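Local atomic coordinates of hypothetical protein TTHA1785 (Thermus thermophilus, PDB entry 2EPG), a protein that probably joins RNA ends as a GTP-dependent, manganese-requiring ligase of the RtcB family, sealing a 3'-phosphate or 2',3'-cyclic phosphate end to a 5'-hydroxyl end. Residues 33-38 against 69-74; 85-90 against 354-359; 28-33 against 56-61. All blocks are in the same frame, centred on the assembly; numbering follows the deposited sequence.

Interaction 1: residues 33-38 against 69-74; sequences DAVFFA and PALAMP
Strands 34-37 and 70-73 run side by side as a parallel beta pair, A34 facing A70, V35 facing L71 and F36 facing A72. Four backbone hydrogen bonds join them: D33 O receives A70 N, A70 O receives V35 N at 2.8 Å, V35 O receives A72 N, and A72 O receives F37 N at 3.1 Å. This alternation is the signature of parallel pairing, in which a residue's N-H and C=O reach two different partners on the other strand. The link between the strands, 30 residues with helices 40-48 and 52-60, returns the chain to the same end of the pair, and helix 52-60 covers the face of A34, A70 and A72 through L57. Alanines suit that face, since their methyls let the helix lie close; A72 CB sits 4.0 Å from F36 CB, while the ring of F36 turns off to F14 and Y22. On the other face V35 and L71 bring branched side chains together. CG2 of V35 rests on P69 CG at 3.8 Å, whereas its CG1, anti to the backbone N (chi1 163°), lies beside L71 CD2. L71 CD2 also reaches F37 CE1, 3.5 Å away. Selenomethionine M73 makes an oblique Met-aromatic contact with the F37 ring, M73 SE lying 5.2 Å from its centroid. At the far end P74, which has no N-H to offer, packs CG against F37 CB at 3.8 Å.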
loop_
_atom_site.group_PDB
_atom_site.type_symbol
_atom_site.label_atom_id
_atom_site.label_comp_id
_atom_site.label_asym_id
_atom_site.label_seq_id
_atom_site.Cartn_x
_atom_site.Cartn_y
_atom_site.Cartn_z
ATOM N N ASP A 33 -16.294 19.352 2.913
ATOM C CA ASP A 33 -15.070 19.882 3.478
ATOM C C ASP A 33 -13.951 18.890 3.126
ATOM O O ASP A 33 -14.209 17.732 2.781
ATOM C CB ASP A 33 -15.128 19.909 5.017
ATOM C CG ASP A 33 -16.091 20.945 5.576
ATOM O OD1 ASP A 33 -16.482 21.877 4.846
ATOM O OD2 ASP A 33 -16.438 20.825 6.779
ATOM N N ALA A 34 -12.713 19.344 3.237
ATOM C CA ALA A 34 -11.566 18.482 3.054
ATOM C C ALA A 34 -10.840 18.573 4.405
ATOM O O ALA A 34 -10.941 19.587 5.103
ATOM C CB ALA A 34 -10.671 19.000 1.946
ATOM N N VAL A 35 -10.144 17.515 4.793
ATOM C CA VAL A 35 -9.386 17.535 6.033
ATOM C C VAL A 35 -8.028 16.918 5.757
ATOM O O VAL A 35 -7.942 15.898 5.076
ATOM C CB VAL A 35 -10.098 16.721 7.152
ATOM C CG1 VAL A 35 -9.111 16.402 8.268
ATOM C CG2 VAL A 35 -11.290 17.493 7.700
ATOM N N PHE A 36 -6.958 17.542 6.243
ATOM C CA PHE A 36 -5.623 16.981 6.050
ATOM C C PHE A 36 -4.827 16.988 7.350
ATOM O O PHE A 36 -5.041 17.833 8.222
ATOM C CB PHE A 36 -4.838 17.704 4.934
ATOM C CG PHE A 36 -4.514 19.146 5.224
ATOM C CD1 PHE A 36 -5.434 20.152 4.939
ATOM C CD2 PHE A 36 -3.276 19.499 5.752
ATOM C CE1 PHE A 36 -5.128 21.493 5.175
ATOM C CE2 PHE A 36 -2.955 20.838 5.997
ATOM C CZ PHE A 36 -3.884 21.842 5.707
ATOM N N PHE A 37 -3.933 16.017 7.490
ATOM C CA PHE A 37 -3.122 15.904 8.689
ATOM C C PHE A 37 -1.711 16.398 8.397
ATOM O O PHE A 37 -1.120 16.049 7.375
ATOM C CB PHE A 37 -3.106 14.444 9.176
ATOM C CG PHE A 37 -4.480 13.833 9.317
ATOM C CD1 PHE A 37 -5.071 13.150 8.258
ATOM C CD2 PHE A 37 -5.202 13.982 10.494
ATOM C CE1 PHE A 37 -6.360 12.628 8.369
ATOM C CE2 PHE A 37 -6.492 13.468 10.621
ATOM C CZ PHE A 37 -7.075 12.789 9.557
ATOM N N ALA A 38 -1.164 17.221 9.287
ATOM C CA ALA A 38 0.179 17.735 9.060
ATOM C C ALA A 38 0.840 18.325 10.296
ATOM O O ALA A 38 0.207 18.514 11.330
ATOM C CB ALA A 38 0.145 18.771 7.954
ATOM N N PRO A 69 -15.142 13.848 5.033
ATOM C CA PRO A 69 -14.448 14.835 4.204
ATOM C C PRO A 69 -13.464 14.156 3.261
ATOM O O PRO A 69 -13.120 12.992 3.456
ATOM C CB PRO A 69 -13.698 15.657 5.232
ATOM C CG PRO A 69 -13.164 14.546 6.151
ATOM C CD PRO A 69 -14.386 13.591 6.276
ATOM N N ALA A 70 -13.014 14.890 2.246
ATOM C CA ALA A 70 -12.001 14.373 1.339
ATOM C C ALA A 70 -10.764 14.514 2.229
ATOM O O ALA A 70 -10.644 15.517 2.938
ATOM C CB ALA A 70 -11.881 15.271 0.084
ATOM N N LEU A 71 -9.853 13.540 2.194
ATOM C CA LEU A 71 -8.678 13.562 3.064
ATOM C C LEU A 71 -7.319 13.413 2.417
ATOM O O LEU A 71 -7.178 12.861 1.324
ATOM C CB LEU A 71 -8.782 12.450 4.113
ATOM C CG LEU A 71 -9.881 12.514 5.164
ATOM C CD1 LEU A 71 -10.507 11.146 5.316
ATOM C CD2 LEU A 71 -9.293 13.014 6.489
ATOM N N ALA A 72 -6.308 13.868 3.146
ATOM C CA ALA A 72 -4.918 13.772 2.710
ATOM C C ALA A 72 -4.028 13.553 3.934
ATOM O O ALA A 72 -4.200 14.223 4.958
ATOM C CB ALA A 72 -4.491 15.035 1.984
HETATM N N MSE A 73 -3.091 12.615 3.808
HETATM C CA MSE A 73 -2.126 12.257 4.858
HETATM C C MSE A 73 -0.968 13.261 4.966
HETATM O O MSE A 73 -0.783 14.096 4.078
HETATM C CB MSE A 73 -1.563 10.854 4.578
HETATM C CG MSE A 73 -2.605 9.760 4.671
HETATM SE SE MSE A 73 -3.370 9.739 6.449
HETATM C CE MSE A 73 -5.190 9.360 6.054
ATOM N N PRO A 74 -0.158 13.174 6.044
ATOM C CA PRO A 74 0.968 14.093 6.238
ATOM C C PRO A 74 2.004 14.119 5.123
ATOM O O PRO A 74 2.712 15.106 4.976
ATOM C CB PRO A 74 1.567 13.643 7.572
ATOM C CG PRO A 74 0.402 13.129 8.304
ATOM C CD PRO A 74 -0.307 12.309 7.224
#

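Interaction 2: residues 85-90 against 354-359; sequences GGVAAF and VHRKGA
A88 O lies at the edge of the H355 imidazole, in the ring plane, while the ring of F90 meets the imidazole obliquely with the two planes at 79°. F90 CD1 comes within 3.4 Å of H355 ND1, the atom that also gives a weak hydrogen bond to A88 O. The carbonyl of A88 takes its main bond from H355 N at 2.8 Å, nearly straight at 171° although the donor stands above the carbonyl plane. With CG beside its own backbone N (chi1 -69°), H355 keeps ND1 near A88 O and the ring next to F90, and NE2 goes on to the backbone N of S99. An alanine in place of H355 would probably leave S99 N without this partner and the side of F90 CD1 uncovered. The other flat group, the guanidinium of R356, has V354 CG1 over the centre of one face, 3.7 Å above the plane; its nitrogens are held by E345, S407 and F405 O, a buried charge thus paired. These residues belong to an antiparallel pair, strand 86-90 against 350-357, that ends in a G1 beta bulge where G85 and G86 both face K357. G85 N donates to K357 O at 2.7 Å, and K357 N to G86 O. Glycine fits at G85 because a CB would press on the preceding carbonyl, and at G358 because its phi is positive and a CB would crowd G85 N. On the face opposite H355, V87 sends CG1 to V354 CG1 at 3.9 Å and CG2 to A359 CB at 3.7 Å.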
loop_
_atom_site.group_PDB
_atom_site.type_symbol
_atom_site.label_atom_id
_atom_site.label_comp_id
_atom_site.label_asym_id
_atom_site.label_seq_id
_atom_site.Cartn_x
_atom_site.Cartn_y
_atom_site.Cartn_z
ATOM N N GLY A 85 -1.210 10.531 -1.256
ATOM C CA GLY A 85 -1.441 10.636 0.170
ATOM C C GLY A 85 -2.931 10.886 0.406
ATOM O O GLY A 85 -3.359 11.134 1.524
ATOM N N GLY A 86 -3.734 10.807 -0.650
ATOM C CA GLY A 86 -5.154 11.064 -0.498
ATOM C C GLY A 86 -6.060 9.878 -0.198
ATOM O O GLY A 86 -5.774 8.748 -0.569
ATOM N N VAL A 87 -7.159 10.162 0.493
ATOM C CA VAL A 87 -8.168 9.177 0.850
ATOM C C VAL A 87 -9.490 9.854 0.510
ATOM O O VAL A 87 -9.750 10.987 0.950
ATOM C CB VAL A 87 -8.124 8.838 2.362
ATOM C CG1 VAL A 87 -9.312 7.954 2.751
ATOM C CG2 VAL A 87 -6.816 8.140 2.704
ATOM N N ALA A 88 -10.325 9.177 -0.274
ATOM C CA ALA A 88 -11.616 9.751 -0.665
ATOM C C ALA A 88 -12.663 8.660 -0.769
ATOM O O ALA A 88 -12.537 7.749 -1.583
ATOM C CB ALA A 88 -11.483 10.485 -2.019
ATOM N N ALA A 89 -13.696 8.760 0.056
ATOM C CA ALA A 89 -14.765 7.778 0.065
ATOM C C ALA A 89 -15.933 8.293 -0.785
ATOM O O ALA A 89 -16.255 9.491 -0.755
ATOM C CB ALA A 89 -15.214 7.520 1.509
ATOM N N PHE A 90 -16.535 7.388 -1.561
ATOM C CA PHE A 90 -17.660 7.716 -2.430
ATOM C C PHE A 90 -18.832 6.767 -2.188
ATOM O O PHE A 90 -18.642 5.552 -2.118
ATOM C CB PHE A 90 -17.215 7.657 -3.892
ATOM C CG PHE A 90 -16.325 8.815 -4.297
ATOM C CD1 PHE A 90 -14.945 8.755 -4.113
ATOM C CD2 PHE A 90 -16.878 9.971 -4.832
ATOM C CE1 PHE A 90 -14.128 9.831 -4.459
ATOM C CE2 PHE A 90 -16.067 11.057 -5.180
ATOM C CZ PHE A 90 -14.694 10.989 -4.996
ATOM N N VAL A 354 -13.764 3.374 -0.942
ATOM C CA VAL A 354 -12.677 4.224 -0.466
ATOM C C VAL A 354 -11.445 4.194 -1.361
ATOM O O VAL A 354 -10.805 3.144 -1.501
ATOM C CB VAL A 354 -12.242 3.814 0.962
ATOM C CG1 VAL A 354 -11.189 4.804 1.504
ATOM C CG2 VAL A 354 -13.461 3.761 1.873
ATOM N N HIS A 355 -11.124 5.350 -1.955
ATOM C CA HIS A 355 -9.964 5.496 -2.823
ATOM C C HIS A 355 -8.796 5.880 -1.916
ATOM O O HIS A 355 -8.894 6.819 -1.103
ATOM C CB HIS A 355 -10.134 6.637 -3.846
ATOM C CG HIS A 355 -11.158 6.385 -4.912
ATOM N ND1 HIS A 355 -12.516 6.452 -4.679
ATOM C CD2 HIS A 355 -11.013 6.121 -6.235
ATOM C CE1 HIS A 355 -13.163 6.246 -5.816
ATOM N NE2 HIS A 355 -12.275 6.044 -6.774
ATOM N N ARG A 356 -7.693 5.164 -2.068
ATOM C CA ARG A 356 -6.504 5.435 -1.283
ATOM C C ARG A 356 -5.333 5.376 -2.229
ATOM O O ARG A 356 -5.037 4.321 -2.778
ATOM C CB ARG A 356 -6.309 4.386 -0.169
ATOM C CG ARG A 356 -7.387 4.374 0.938
ATOM C CD ARG A 356 -6.915 3.576 2.177
ATOM N NE ARG A 356 -7.908 3.540 3.249
ATOM C CZ ARG A 356 -8.883 2.636 3.349
ATOM N NH1 ARG A 356 -9.740 2.695 4.359
ATOM N NH2 ARG A 356 -9.011 1.668 2.444
ATOM N N LYS A 357 -4.686 6.513 -2.441
ATOM C CA LYS A 357 -3.515 6.571 -3.304
ATOM C C LYS A 357 -2.399 7.039 -2.404
ATOM O O LYS A 357 -2.429 8.175 -1.919
ATOM C CB LYS A 357 -3.684 7.582 -4.444
ATOM C CG LYS A 357 -2.570 7.444 -5.493
ATOM C CD LYS A 357 -2.252 8.726 -6.256
ATOM C CE LYS A 357 -3.470 9.398 -6.829
ATOM N NZ LYS A 357 -3.121 10.476 -7.791
ATOM N N GLY A 358 -1.417 6.176 -2.178
ATOM C CA GLY A 358 -0.315 6.539 -1.301
ATOM C C GLY A 358 -0.796 6.734 0.129
ATOM O O GLY A 358 -0.428 7.694 0.804
ATOM N N ALA A 359 -1.655 5.831 0.575
ATOM C CA ALA A 359 -2.191 5.870 1.928
ATOM C C ALA A 359 -2.610 4.438 2.185
ATOM O O ALA A 359 -2.831 3.665 1.242
ATOM C CB ALA A 359 -3.389 6.809 2.016
#

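Interaction 3: residues 28-33 against 56-61; sequences GKMRVD and QLMNVA
Selenomethionine M30 reaches across to helix 52-60 one atom at a time. M30 CB lies 4.2 Å from A61 CB. M30 CG, placed beside the backbone N by a chi1 of -68°, comes to 3.6 Å from M58 O. The chain then runs on extended to M30 SE, which sits 3.8 Å from M58 CG and nearly as close to M58 CE, the two selenomethionines crossing at a slant. A bend at chi3 (75°) finally turns M30 CE back onto A61 CB at 3.8 Å. A long, unbranched, flexible apolar side chain suits the place, for it can bring SE to M58 and, through its bend, CE back to A61; I24 of strand 21-24 touches both M30 and M58. The methyl of A61 is small enough to be enclosed by the loop: CE of M30 meets it, as do V32 O and V32 CG2, the latter at 4.2 Å. One hydrogen bond fixes the backbones, R31 N to A61 O at 2.8 Å and almost straight at 171°, with the donor tilted from the carbonyl plane. R31 CB also lies by that oxygen, while its NE continues to T62 O, tying the arginine to the chain just beyond A61. Away from the predicted metal and nucleotide sites, this is a loop leading into strand 34-37 packed against M58 of helix 52-60 and against A61, whose carbonyl takes the loop N-H of R31.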
loop_
_atom_site.group_PDB
_atom_site.type_symbol
_atom_site.label_atom_id
_atom_site.label_comp_id
_atom_site.label_asym_id
_atom_site.label_seq_id
_atom_site.Cartn_x
_atom_site.Cartn_y
_atom_site.Cartn_z
ATOM N N GLY A 28 -16.676 27.187 -3.063
ATOM C CA GLY A 28 -16.715 27.044 -4.506
ATOM C C GLY A 28 -17.412 25.778 -4.967
ATOM O O GLY A 28 -18.549 25.515 -4.576
ATOM N N LYS A 29 -16.726 24.984 -5.782
ATOM C CA LYS A 29 -17.313 23.764 -6.323
ATOM C C LYS A 29 -17.267 22.568 -5.358
ATOM O O LYS A 29 -17.844 21.514 -5.637
ATOM C CB LYS A 29 -16.602 23.379 -7.619
ATOM C CG LYS A 29 -16.194 24.551 -8.501
ATOM C CD LYS A 29 -16.964 24.610 -9.818
ATOM C CE LYS A 29 -18.390 25.099 -9.603
ATOM N NZ LYS A 29 -19.049 25.462 -10.901
HETATM N N MSE A 30 -16.584 22.734 -4.232
HETATM C CA MSE A 30 -16.464 21.663 -3.260
HETATM C C MSE A 30 -17.824 21.247 -2.736
HETATM O O MSE A 30 -18.645 22.088 -2.364
HETATM C CB MSE A 30 -15.564 22.100 -2.112
HETATM C CG MSE A 30 -14.129 22.266 -2.523
HETATM SE SE MSE A 30 -13.085 23.069 -1.131
HETATM C CE MSE A 30 -12.935 21.527 0.054
ATOM N N ARG A 31 -18.062 19.942 -2.722
ATOM C CA ARG A 31 -19.327 19.404 -2.241
ATOM C C ARG A 31 -19.268 19.140 -0.742
ATOM O O ARG A 31 -20.295 19.104 -0.070
ATOM C CB ARG A 31 -19.664 18.112 -2.984
ATOM C CG ARG A 31 -19.910 18.325 -4.478
ATOM C CD ARG A 31 -20.063 17.008 -5.212
ATOM N NE ARG A 31 -20.246 17.183 -6.653
ATOM C CZ ARG A 31 -21.425 17.127 -7.270
ATOM N NH1 ARG A 31 -21.497 17.294 -8.581
ATOM N NH2 ARG A 31 -22.535 16.899 -6.578
ATOM N N VAL A 32 -18.052 18.966 -0.230
ATOM C CA VAL A 32 -17.830 18.691 1.180
ATOM C C VAL A 32 -16.538 19.364 1.608
ATOM O O VAL A 32 -15.796 19.888 0.777
ATOM C CB VAL A 32 -17.664 17.161 1.447
ATOM C CG1 VAL A 32 -18.926 16.398 1.060
ATOM C CG2 VAL A 32 -16.482 16.626 0.627
ATOM N N ASP A 33 -16.294 19.352 2.913
ATOM C CA ASP A 33 -15.070 19.882 3.478
ATOM C C ASP A 33 -13.951 18.890 3.126
ATOM O O ASP A 33 -14.209 17.732 2.781
ATOM C CB ASP A 33 -15.128 19.909 5.017
ATOM C CG ASP A 33 -16.091 20.945 5.576
ATOM O OD1 ASP A 33 -16.482 21.877 4.846
ATOM O OD2 ASP A 33 -16.438 20.825 6.779
ATOM N N GLN A 56 -5.367 20.192 -5.252
ATOM C CA GLN A 56 -5.779 18.911 -5.818
ATOM C C GLN A 56 -6.771 18.251 -4.870
ATOM O O GLN A 56 -7.759 17.665 -5.313
ATOM C CB GLN A 56 -4.592 17.966 -6.009
ATOM C CG GLN A 56 -3.654 18.339 -7.118
ATOM C CD GLN A 56 -2.745 17.199 -7.491
ATOM O OE1 GLN A 56 -2.149 16.557 -6.623
ATOM N NE2 GLN A 56 -2.629 16.933 -8.788
ATOM N N LEU A 57 -6.499 18.334 -3.567
ATOM C CA LEU A 57 -7.405 17.748 -2.571
ATOM C C LEU A 57 -8.762 18.450 -2.681
ATOM O O LEU A 57 -9.821 17.818 -2.581
ATOM C CB LEU A 57 -6.849 17.911 -1.146
ATOM C CG LEU A 57 -7.750 17.347 -0.031
ATOM C CD1 LEU A 57 -7.876 15.853 -0.219
ATOM C CD2 LEU A 57 -7.190 17.670 1.358
HETATM N N MSE A 58 -8.734 19.759 -2.905
HETATM C CA MSE A 58 -9.980 20.508 -3.052
HETATM C C MSE A 58 -10.741 20.075 -4.308
HETATM O O MSE A 58 -11.968 20.034 -4.312
HETATM C CB MSE A 58 -9.691 22.015 -3.088
HETATM C CG MSE A 58 -9.341 22.586 -1.722
HETATM SE SE MSE A 58 -8.447 24.319 -1.807
HETATM C CE MSE A 58 -10.014 25.418 -2.100
ATOM N N ASN A 59 -10.011 19.740 -5.368
ATOM C CA ASN A 59 -10.641 19.296 -6.616
ATOM C C ASN A 59 -11.359 17.961 -6.376
ATOM O O ASN A 59 -12.458 17.729 -6.874
ATOM C CB ASN A 59 -9.588 19.113 -7.711
ATOM C CG ASN A 59 -8.904 20.416 -8.105
ATOM O OD1 ASN A 59 -7.830 20.392 -8.697
ATOM N ND2 ASN A 59 -9.521 21.541 -7.802
ATOM N N VAL A 60 -10.720 17.084 -5.614
ATOM C CA VAL A 60 -11.295 15.783 -5.292
ATOM C C VAL A 60 -12.670 16.009 -4.669
ATOM O O VAL A 60 -13.631 15.328 -5.011
ATOM C CB VAL A 60 -10.384 15.019 -4.305
ATOM C CG1 VAL A 60 -11.085 13.747 -3.806
ATOM C CG2 VAL A 60 -9.058 14.667 -4.993
ATOM N N ALA A 61 -12.754 16.991 -3.774
ATOM C CA ALA A 61 -13.997 17.326 -3.082
ATOM C C ALA A 61 -15.125 17.824 -3.987
ATOM O O ALA A 61 -16.252 18.004 -3.520
ATOM C CB ALA A 61 -13.711 18.367 -1.987
#

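How the interactions relate
Interactions 1 and 2 lie about 10 Å apart between centres, in one run of strands, 70-73 pairing with 34-37 and lying beside 86-90. Between them L71 O stands 2.8 Å from V87 N and M73 N 2.7 Å from G85 O, both probable hydrogen bonds, while M73 CE packs on V87 CG2. Interaction 3 shares D33 with interaction 1, and its L57 CD1 lies 3.4 Å from L71 O; V60 CG1 meets A88 CB of interaction 2 at 3.7 Å. Interaction 2 comes nearest the predicted GMP site, K357 about 3 Å from N340 between side chains; H410, the predicted guanylylated histidine, has its side chain about 4 Å from G358 and 7 Å from that of M73.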